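Local coordinates for hypothetical protein PA3696 (Pseudomonas aeruginosa, PDB 1YOX) that is of unknown function but belongs to the AIM24 family of the cupin clan, named for mitochondrial biogenesis, and assembles as a trimer of beta-rich subunits, at residues I166-N171 / V220-L225; S99-D104 / V157-G162; A94-S99 / L225-L230; G110-Q115 / Q149-D154. All coordinates share one frame; numbering follows the deposited sequence.

Contact 1 of 4, residues I166-N171 / V220-L225; sequences IRRQLN and VWLQSL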
# COMPACT_ATOMS: atom_id res chain seq x y z
N ILE C 166 -1.96 15.20 2.71
CA ILE C 166 -1.53 16.40 3.41
C ILE C 166 -2.31 17.55 2.80
O ILE C 166 -2.08 17.92 1.65
CB ILE C 166 0.00 16.66 3.29
CG1 ILE C 166 0.80 15.34 3.11
CG2 ILE C 166 0.51 17.49 4.49
CD1 ILE C 166 1.04 14.53 4.38
N ARG C 167 -3.24 18.10 3.57
CA ARG C 167 -4.03 19.24 3.13
C ARG C 167 -3.40 20.53 3.67
O ARG C 167 -3.07 20.61 4.85
CB ARG C 167 -5.48 19.11 3.58
CG ARG C 167 -6.41 20.15 2.99
CD ARG C 167 -7.35 20.65 4.06
NE ARG C 167 -8.72 20.18 3.91
CZ ARG C 167 -9.75 20.96 3.57
NH1 ARG C 167 -9.57 22.26 3.37
NH2 ARG C 167 -10.97 20.44 3.45
N ARG C 168 -3.25 21.52 2.80
CA ARG C 168 -2.60 22.77 3.18
C ARG C 168 -3.31 23.96 2.59
O ARG C 168 -3.66 23.97 1.41
CB ARG C 168 -1.13 22.76 2.74
CG ARG C 168 -0.25 21.91 3.65
CD ARG C 168 1.22 21.96 3.27
NE ARG C 168 2.03 21.67 4.45
CZ ARG C 168 2.80 22.56 5.09
NH1 ARG C 168 2.90 23.82 4.64
NH2 ARG C 168 3.49 22.19 6.17
N GLN C 169 -3.54 24.97 3.43
CA GLN C 169 -4.04 26.28 3.00
C GLN C 169 -2.84 27.18 2.80
O GLN C 169 -1.95 27.22 3.65
CB GLN C 169 -4.96 26.87 4.07
CG GLN C 169 -5.69 25.83 4.91
CD GLN C 169 -6.75 25.06 4.12
OE1 GLN C 169 -7.32 25.58 3.15
NE2 GLN C 169 -7.02 23.82 4.54
N LEU C 170 -2.79 27.90 1.68
CA LEU C 170 -1.61 28.70 1.39
C LEU C 170 -1.49 30.11 2.03
O LEU C 170 -0.50 30.40 2.70
CB LEU C 170 -1.27 28.71 -0.11
CG LEU C 170 -0.49 27.49 -0.63
CD1 LEU C 170 0.26 27.87 -1.90
CD2 LEU C 170 0.48 26.94 0.42
N ASN C 171 -2.48 30.98 1.83
CA ASN C 171 -2.42 32.37 2.36
C ASN C 171 -1.18 33.16 1.91
O ASN C 171 -0.32 33.50 2.72
CB ASN C 171 -2.50 32.38 3.91
CG ASN C 171 -3.82 31.83 4.45
OD1 ASN C 171 -4.90 32.26 4.04
ND2 ASN C 171 -3.73 30.89 5.41
N VAL C 220 -4.24 23.33 -0.96
CA VAL C 220 -3.49 22.34 -1.68
C VAL C 220 -3.73 20.99 -1.05
O VAL C 220 -3.76 20.86 0.20
CB VAL C 220 -1.95 22.58 -1.65
CG1 VAL C 220 -1.27 21.63 -2.61
CG2 VAL C 220 -1.61 24.01 -2.02
N TRP C 221 -3.85 19.98 -1.91
CA TRP C 221 -3.90 18.59 -1.47
C TRP C 221 -2.66 17.82 -1.95
O TRP C 221 -2.40 17.73 -3.15
CB TRP C 221 -5.21 17.95 -1.92
CG TRP C 221 -6.37 18.94 -1.92
CD1 TRP C 221 -6.47 20.12 -2.64
CD2 TRP C 221 -7.56 18.84 -1.17
NE1 TRP C 221 -7.65 20.75 -2.38
CE2 TRP C 221 -8.35 19.99 -1.48
CE3 TRP C 221 -8.04 17.91 -0.26
CZ2 TRP C 221 -9.59 20.21 -0.91
CZ3 TRP C 221 -9.29 18.12 0.30
CH2 TRP C 221 -10.05 19.27 -0.02
N LEU C 222 -1.90 17.29 -0.99
CA LEU C 222 -0.66 16.61 -1.29
C LEU C 222 -0.70 15.16 -0.82
O LEU C 222 -1.48 14.81 0.05
CB LEU C 222 0.52 17.34 -0.63
CG LEU C 222 0.74 18.82 -0.99
CD1 LEU C 222 1.78 19.44 -0.08
CD2 LEU C 222 1.12 18.97 -2.45
N GLN C 223 0.15 14.31 -1.40
CA GLN C 223 0.15 12.90 -1.09
C GLN C 223 1.57 12.49 -0.76
O GLN C 223 2.52 12.92 -1.45
CB GLN C 223 -0.40 12.09 -2.27
CG GLN C 223 0.48 12.01 -3.54
CD GLN C 223 -0.31 11.63 -4.78
OE1 GLN C 223 -0.30 12.34 -5.79
NE2 GLN C 223 -1.04 10.53 -4.71
N SER C 224 1.73 11.68 0.29
CA SER C 224 3.05 11.22 0.70
C SER C 224 3.66 10.14 -0.20
O SER C 224 4.88 10.01 -0.25
CB SER C 224 3.00 10.69 2.14
OG SER C 224 2.19 9.53 2.24
N LEU C 225 2.83 9.33 -0.86
CA LEU C 225 3.34 8.22 -1.67
C LEU C 225 2.64 8.18 -3.01
O LEU C 225 1.80 7.32 -3.26
CB LEU C 225 3.25 6.87 -0.94
CG LEU C 225 3.73 5.62 -1.74
CD1 LEU C 225 5.18 5.70 -2.16
CD2 LEU C 225 3.47 4.36 -0.95

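Contact 2 of 4, residues S99-D104 / V157-G162; sequences SVVAVD and VFVHAG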
# COMPACT_ATOMS: atom_id res chain seq x y z
N SER C 99 -5.79 7.10 0.57
CA SER C 99 -7.14 7.41 0.96
C SER C 99 -7.93 8.24 -0.04
O SER C 99 -7.39 8.83 -0.95
CB SER C 99 -7.16 8.01 2.36
OG SER C 99 -6.11 8.93 2.50
N VAL C 100 -9.23 8.26 0.15
CA VAL C 100 -10.14 8.89 -0.77
C VAL C 100 -10.64 10.15 -0.07
O VAL C 100 -10.78 10.17 1.14
CB VAL C 100 -11.30 7.91 -1.11
CG1 VAL C 100 -12.33 8.55 -2.00
CG2 VAL C 100 -10.74 6.62 -1.76
N VAL C 101 -10.83 11.23 -0.81
CA VAL C 101 -11.52 12.40 -0.24
C VAL C 101 -12.59 12.85 -1.20
O VAL C 101 -12.37 12.91 -2.43
CB VAL C 101 -10.57 13.63 0.09
CG1 VAL C 101 -9.92 13.50 1.49
CG2 VAL C 101 -9.57 13.88 -0.98
N ALA C 102 -13.75 13.15 -0.64
CA ALA C 102 -14.85 13.74 -1.41
C ALA C 102 -14.60 15.22 -1.39
O ALA C 102 -14.24 15.78 -0.36
CB ALA C 102 -16.20 13.40 -0.77
N VAL C 103 -14.73 15.87 -2.52
CA VAL C 103 -14.61 17.30 -2.54
C VAL C 103 -15.86 17.83 -3.21
O VAL C 103 -16.15 17.49 -4.37
CB VAL C 103 -13.30 17.78 -3.24
CG1 VAL C 103 -13.25 19.31 -3.32
CG2 VAL C 103 -12.04 17.24 -2.53
N ASP C 104 -16.64 18.62 -2.47
CA ASP C 104 -17.81 19.28 -3.07
C ASP C 104 -17.29 20.43 -3.87
O ASP C 104 -16.56 21.28 -3.37
CB ASP C 104 -18.80 19.75 -2.01
CG ASP C 104 -20.15 20.14 -2.60
OD1 ASP C 104 -20.20 20.71 -3.71
OD2 ASP C 104 -21.18 19.89 -1.95
N VAL C 157 -17.01 15.26 -6.40
CA VAL C 157 -15.80 14.80 -7.05
C VAL C 157 -15.09 13.98 -5.97
O VAL C 157 -15.22 14.29 -4.79
CB VAL C 157 -15.02 16.06 -7.53
CG1 VAL C 157 -13.62 16.12 -7.02
CG2 VAL C 157 -15.18 16.29 -9.05
N PHE C 158 -14.40 12.92 -6.35
CA PHE C 158 -13.65 12.11 -5.40
C PHE C 158 -12.25 11.96 -5.97
O PHE C 158 -12.06 11.60 -7.15
CB PHE C 158 -14.30 10.74 -5.19
CG PHE C 158 -15.74 10.81 -4.77
CD1 PHE C 158 -16.75 11.04 -5.72
CD2 PHE C 158 -16.10 10.71 -3.42
CE1 PHE C 158 -18.09 11.15 -5.33
CE2 PHE C 158 -17.45 10.80 -3.01
CZ PHE C 158 -18.44 11.02 -3.98
N VAL C 159 -11.27 12.29 -5.14
CA VAL C 159 -9.90 12.25 -5.56
C VAL C 159 -9.16 11.33 -4.59
O VAL C 159 -9.60 11.16 -3.46
CB VAL C 159 -9.23 13.70 -5.68
CG1 VAL C 159 -9.93 14.58 -6.74
CG2 VAL C 159 -9.20 14.41 -4.36
N HIS C 160 -8.04 10.76 -5.03
CA HIS C 160 -7.31 9.82 -4.21
C HIS C 160 -5.88 10.31 -3.90
O HIS C 160 -5.18 10.77 -4.80
CB HIS C 160 -7.29 8.48 -4.95
CG HIS C 160 -6.37 7.46 -4.36
ND1 HIS C 160 -6.80 6.47 -3.51
CD2 HIS C 160 -5.03 7.27 -4.52
CE1 HIS C 160 -5.78 5.70 -3.18
NE2 HIS C 160 -4.70 6.16 -3.77
N ALA C 161 -5.45 10.19 -2.65
CA ALA C 161 -4.07 10.52 -2.23
C ALA C 161 -3.28 9.28 -1.82
O ALA C 161 -3.64 8.60 -0.87
CB ALA C 161 -4.07 11.55 -1.09
N GLY C 162 -2.19 9.00 -2.55
CA GLY C 162 -1.30 7.85 -2.21
C GLY C 162 -0.60 8.06 -0.88
O GLY C 162 -0.05 9.15 -0.60

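Contact 3 of 4, residues A94-S99 / L225-L230; sequences APYPGS and LPFSRL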
# COMPACT_ATOMS: atom_id res chain seq x y z
N ALA C 94 -8.52 3.62 -6.37
CA ALA C 94 -7.31 3.85 -7.18
C ALA C 94 -6.42 2.59 -7.16
O ALA C 94 -6.55 1.75 -6.27
CB ALA C 94 -6.57 5.06 -6.67
N PRO C 95 -5.51 2.45 -8.16
CA PRO C 95 -4.65 1.26 -8.20
C PRO C 95 -3.36 1.35 -7.40
O PRO C 95 -2.39 0.66 -7.73
CB PRO C 95 -4.38 1.09 -9.70
CG PRO C 95 -4.53 2.50 -10.30
CD PRO C 95 -5.26 3.37 -9.30
N TYR C 96 -3.35 2.16 -6.35
CA TYR C 96 -2.21 2.24 -5.43
C TYR C 96 -2.76 2.67 -4.06
O TYR C 96 -3.84 3.28 -4.01
CB TYR C 96 -1.10 3.18 -5.95
CG TYR C 96 -1.58 4.53 -6.41
CD1 TYR C 96 -1.55 5.63 -5.57
CD2 TYR C 96 -2.07 4.70 -7.71
CE1 TYR C 96 -2.02 6.88 -5.99
CE2 TYR C 96 -2.54 5.92 -8.13
CZ TYR C 96 -2.52 7.00 -7.27
OH TYR C 96 -2.99 8.20 -7.73
N PRO C 97 -2.05 2.34 -2.96
CA PRO C 97 -2.57 2.48 -1.61
C PRO C 97 -2.73 3.93 -1.17
O PRO C 97 -1.84 4.76 -1.45
CB PRO C 97 -1.48 1.83 -0.74
CG PRO C 97 -0.59 1.15 -1.64
CD PRO C 97 -0.69 1.78 -2.96
N GLY C 98 -3.82 4.23 -0.48
CA GLY C 98 -4.03 5.55 0.05
C GLY C 98 -5.49 5.85 0.24
O GLY C 98 -6.33 4.97 0.09
N SER C 99 -5.79 7.10 0.57
CA SER C 99 -7.14 7.41 0.96
C SER C 99 -7.93 8.24 -0.04
O SER C 99 -7.39 8.83 -0.95
CB SER C 99 -7.16 8.01 2.36
OG SER C 99 -6.11 8.93 2.50
N LEU C 225 2.83 9.33 -0.86
CA LEU C 225 3.34 8.22 -1.67
C LEU C 225 2.64 8.18 -3.01
O LEU C 225 1.80 7.32 -3.26
CB LEU C 225 3.25 6.87 -0.94
CG LEU C 225 3.73 5.62 -1.74
CD1 LEU C 225 5.18 5.70 -2.16
CD2 LEU C 225 3.47 4.36 -0.95
N PRO C 226 3.05 9.10 -3.90
CA PRO C 226 2.43 9.21 -5.19
C PRO C 226 2.79 7.98 -6.01
O PRO C 226 3.85 7.37 -5.79
CB PRO C 226 3.05 10.49 -5.78
CG PRO C 226 4.31 10.73 -5.05
CD PRO C 226 4.18 10.04 -3.72
N PHE C 227 1.88 7.60 -6.90
CA PHE C 227 2.03 6.43 -7.72
C PHE C 227 3.35 6.48 -8.52
O PHE C 227 3.98 5.44 -8.80
CB PHE C 227 0.83 6.35 -8.67
CG PHE C 227 0.96 5.28 -9.72
CD1 PHE C 227 0.93 3.94 -9.38
CD2 PHE C 227 1.09 5.63 -11.05
CE1 PHE C 227 1.03 2.97 -10.34
CE2 PHE C 227 1.18 4.66 -12.02
CZ PHE C 227 1.17 3.34 -11.67
N SER C 228 3.74 7.69 -8.89
CA SER C 228 4.90 7.92 -9.75
C SER C 228 6.15 7.56 -9.00
O SER C 228 7.10 7.03 -9.58
CB SER C 228 4.95 9.39 -10.18
OG SER C 228 4.73 10.25 -9.08
N ARG C 229 6.15 7.85 -7.70
CA ARG C 229 7.25 7.44 -6.88
C ARG C 229 7.20 5.94 -6.61
O ARG C 229 8.23 5.25 -6.66
CB ARG C 229 7.30 8.24 -5.59
CG ARG C 229 8.38 7.76 -4.65
CD ARG C 229 8.35 8.49 -3.34
NE ARG C 229 8.54 9.94 -3.52
CZ ARG C 229 8.75 10.81 -2.54
NH1 ARG C 229 8.81 10.40 -1.28
NH2 ARG C 229 8.91 12.10 -2.82
N LEU C 230 5.99 5.43 -6.32
CA LEU C 230 5.83 4.00 -6.07
C LEU C 230 6.26 3.24 -7.33
O LEU C 230 7.18 2.43 -7.27
CB LEU C 230 4.37 3.65 -5.72
CG LEU C 230 3.93 2.44 -4.85
CD1 LEU C 230 2.52 1.92 -5.22
CD2 LEU C 230 4.91 1.32 -4.78
O HOH W 1 -0.49 9.39 -7.44
O HOH W 2 0.63 4.66 -3.09

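Contact 4 of 4, residues G110-Q115 / Q149-D154; sequences GRLFCQ and QKLEGD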
# COMPACT_ATOMS: atom_id res chain seq x y z
N GLY C 110 -16.49 25.77 -7.66
CA GLY C 110 -16.94 25.05 -8.84
C GLY C 110 -15.82 24.70 -9.79
O GLY C 110 -16.05 24.54 -10.99
N ARG C 111 -14.60 24.58 -9.26
CA ARG C 111 -13.44 24.14 -10.06
C ARG C 111 -12.33 23.51 -9.21
O ARG C 111 -11.88 24.08 -8.21
CB ARG C 111 -12.87 25.29 -10.88
CG ARG C 111 -11.85 24.84 -11.94
CD ARG C 111 -11.80 25.82 -13.10
NE ARG C 111 -11.48 27.17 -12.64
CZ ARG C 111 -12.05 28.28 -13.09
NH1 ARG C 111 -13.00 28.21 -14.03
NH2 ARG C 111 -11.68 29.45 -12.60
N LEU C 112 -11.88 22.33 -9.61
CA LEU C 112 -10.72 21.77 -8.94
C LEU C 112 -9.72 21.30 -9.97
O LEU C 112 -10.09 20.85 -11.04
CB LEU C 112 -11.10 20.67 -7.93
CG LEU C 112 -10.03 20.04 -7.02
CD1 LEU C 112 -9.49 20.97 -5.95
CD2 LEU C 112 -10.56 18.73 -6.39
N PHE C 113 -8.45 21.48 -9.63
CA PHE C 113 -7.34 20.96 -10.41
C PHE C 113 -6.82 19.68 -9.79
O PHE C 113 -6.64 19.58 -8.56
CB PHE C 113 -6.24 22.00 -10.51
CG PHE C 113 -6.66 23.23 -11.27
CD1 PHE C 113 -7.22 24.32 -10.59
CD2 PHE C 113 -6.55 23.28 -12.66
CE1 PHE C 113 -7.64 25.47 -11.31
CE2 PHE C 113 -6.96 24.42 -13.38
CZ PHE C 113 -7.50 25.51 -12.70
N CYS C 114 -6.56 18.69 -10.64
CA CYS C 114 -6.35 17.36 -10.14
C CYS C 114 -5.31 16.64 -10.95
O CYS C 114 -5.44 16.58 -12.16
CB CYS C 114 -7.67 16.59 -10.27
SG CYS C 114 -7.67 15.18 -9.28
N GLN C 115 -4.28 16.08 -10.30
CA GLN C 115 -3.37 15.17 -11.02
C GLN C 115 -4.18 13.99 -11.56
O GLN C 115 -5.02 13.44 -10.88
CB GLN C 115 -2.21 14.68 -10.15
CG GLN C 115 -1.08 14.08 -11.03
CD GLN C 115 -0.02 13.30 -10.28
OE1 GLN C 115 0.26 13.58 -9.10
NE2 GLN C 115 0.63 12.34 -10.98
N GLN C 149 -5.69 17.70 -14.61
CA GLN C 149 -7.05 17.85 -15.10
C GLN C 149 -7.77 19.02 -14.43
O GLN C 149 -7.39 19.44 -13.34
CB GLN C 149 -7.81 16.55 -14.86
CG GLN C 149 -7.26 15.42 -15.69
CD GLN C 149 -8.02 14.17 -15.49
OE1 GLN C 149 -8.18 13.69 -14.35
NE2 GLN C 149 -8.52 13.62 -16.59
N LYS C 150 -8.78 19.56 -15.11
CA LYS C 150 -9.72 20.50 -14.47
C LYS C 150 -11.10 19.88 -14.35
O LYS C 150 -11.65 19.37 -15.31
CB LYS C 150 -9.77 21.90 -15.13
CG LYS C 150 -10.07 21.93 -16.62
CD LYS C 150 -10.36 23.39 -17.10
CE LYS C 150 -10.54 23.45 -18.64
NZ LYS C 150 -10.31 24.81 -19.24
N LEU C 151 -11.61 19.92 -13.13
CA LEU C 151 -12.92 19.40 -12.80
C LEU C 151 -13.76 20.62 -12.45
O LEU C 151 -13.44 21.36 -11.51
CB LEU C 151 -12.83 18.43 -11.61
CG LEU C 151 -11.64 17.46 -11.53
CD1 LEU C 151 -11.59 16.73 -10.20
CD2 LEU C 151 -11.65 16.47 -12.69
N GLU C 152 -14.81 20.86 -13.23
CA GLU C 152 -15.72 21.97 -12.92
C GLU C 152 -17.22 21.58 -12.89
O GLU C 152 -17.66 20.66 -13.56
CB GLU C 152 -15.43 23.21 -13.81
CG GLU C 152 -15.07 22.92 -15.27
CD GLU C 152 -14.21 24.00 -15.93
OE1 GLU C 152 -13.60 24.85 -15.23
OE2 GLU C 152 -14.13 24.00 -17.18
N GLY C 153 -17.99 22.29 -12.08
CA GLY C 153 -19.41 21.98 -11.99
C GLY C 153 -19.83 22.20 -10.57
O GLY C 153 -19.09 22.80 -9.80
N ASP C 154 -21.02 21.71 -10.22
CA ASP C 154 -21.59 21.98 -8.90
C ASP C 154 -21.80 20.71 -8.07
O ASP C 154 -22.50 20.74 -7.04
CB ASP C 154 -22.89 22.78 -9.03
CG ASP C 154 -24.07 21.93 -9.49
OD1 ASP C 154 -23.85 21.02 -10.32
OD2 ASP C 154 -25.22 22.18 -9.02

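Contact 1 of 4, residues I166-N171 / V220-L225
I166 and L222 face each other as an antiparallel hydrogen-bonded pair, joined by two backbone bonds: I166 N gives its hydrogen to L222 O at 2.7 Å, almost straight (173°), and L222 N returns one to I166 O. R168 and V220 form a second pair of the same kind, in which R168 N to V220 O measures 2.7 Å; the return bond from V220 N to R168 O is modelled doubtfully short. Between them R167 and W221 make a non-hydrogen-bonded pair, where R167 CA comes within 3.4 Å of V220 O in a CA-H...O contact.

Each face of this strand pair carries an arginine. On one, the bent chain of R167 runs alongside W221, its CG anti to the backbone N (chi1 -171°) and over a face of the indole. CH2 of W221 lies against one face of the guanidinium, toward its rim, 3.8 Å from NH2, with the planes 42° apart. On the other face I166 and L222 meet CB to CB at 4.0 Å, and L170 sets CG 3.9 Å from V220 CG2. These aliphatic residues make an apolar side with L175 and L214, and R168 reaches past them to Y39 of a second subunit. In strand 165-169, outermost of its sheet within the chain, the backbone supplies the polar grip, and the long R167 chain lets an exposed guanidinium rest against a buried indole.

Contact 2 of 4, residues S99-D104 / V157-G162
V157, near the start of its strand, pairs with V103 at one end of an antiparallel strand pair, within a six-stranded sheet consistent with the double-stranded beta-helix folds of the cupin clan; strand 98-104 is the outermost strand of that sheet within the chain. V103 N bonds to V157 O at 2.8 Å, nearly straight at 173°, and V157 CG1 lies 4.1 Å from V103 CB.

F158 turns to the other face and sits across from A102. The small methyl suits a place beside a broad ring: A102 CB approaches CE2 of F158 at 3.7 Å, while the ring meets Y10 edge-to-face and packs on V20 and I22 of strand 19-24. V159 returns to the side of V157 and is paired with V101 by two backbone bonds, V101 N to V159 O being 2.9 Å. In both valines CG2 lies between the backbone N and the carbonyl carbon, which turns the two CG2 atoms toward each other; their modelled separation is doubtfully tight.

H160, beside V100, extends with CG anti to the backbone N (chi1 169°), which brings ND1 to 3.5 Å from S99 O; V100 CG2 comes to the imidazole edge. The ring also meets Y96 edge-to-face. A161 is buried beside S99, where a methyl is all it presents to its partner, and A161 N reaches S99 O at 2.9 Å with an N-H...O angle of 164°.

Contact 3 of 4, residues A94-S99 / L225-L230
Y96 and F227 cross at about a right angle as side chains, so that the tyrosine ring lies mainly over CB of the phenylalanine, with Y96 CD2 and F227 CD1 also 3.5 Å apart. F227 CB stands over the centre of the Y96 ring in a CH-pi contact, 3.5 Å from the centroid and 13° off the ring normal. The two rings are inclined by 28° but slid apart, with centroids 5.2 Å from each other, and barely overlap. Chi1 of Y96 (49°) holds CG between the backbone N and the carbonyl carbon, and this turns the ring face to the start of the helix.

L230 uses CD1 alone: it lies 3.9 Å from Y96 CB and the same distance from P97 CD, meeting the proline tip to tip. A flexible aliphatic branch suits this place between the two. One water accepts from F227 N at 3.0 Å and donates weakly to Y96 OH; another donates to both P97 O and L225 O. The tyrosine hydroxyl is bonded to D117 O.

Around the trimer, L230 packs on P95 of the second subunit and on L230 of the third. P226 occupies the N-cap position of helix 227-237, which thus begins against the loop leading into strand 98-104, with L225 bonded through its backbone to G162 of strand 156-162.

Contact 4 of 4, residues G110-Q115 / Q149-D154
L151 O receives L112 N in a short hydrogen bond of 2.6 Å, and R111 CA also approaches this oxygen, at 3.1 Å, in a CA-H...O contact. L112 and L151 thus form a hydrogen-bonded pair of antiparallel strands within a six-stranded sheet, as would fit the jelly-roll-like architecture of the cupin clan. The return bond, L151 N to L112 O, is 2.7 Å and nearly straight. C114 and Q149 repeat the pattern, and G153 N to G110 O closes the end where the strands run out.

Both glycines have backbone angles that would jam a side chain against the preceding carbonyl. The face bearing L112, C114 and L151 is largely apolar, with Q149 at one end: L151 CD1 lies 3.9 Å from C114 CB, and V157 and V159 of strand 156-162 pack against it. On the other face, F113 and K150 run side by side, with F113 CE2 4.2 Å from K150 CB, so the lysine lends its aliphatic part to the ring while its amine leads away.

R111 and E152 also lie alongside each other, and R111 has its main polar partner in D187, through NH2. Toward E152 its grip is weaker: OE1 lies at the guanidinium edge, 3.6 Å from NH1 in a long salt bridge, with the two planes 62° apart.

Overall arrangement
Contact 4 is nested in the loop that contact 2 closes, and their centres lie about 12 Å apart. They belong to different six-stranded sheets that pack face to face, V159 meeting C114 and V157 meeting L151. Contact 1 follows both along the chain and shares the sheet of contact 4, with W221 touching L112; its centre is about 12 Å from that of contact 2. Contact 3 encloses all the others in sequence, joining the entry to strand 98-104 with the start of the C-terminal helix. It shares S99 with contact 2 and L225 with contact 1. Contact 3 thus ties the end of the sheets to helix 227-237, and it touches both other subunits.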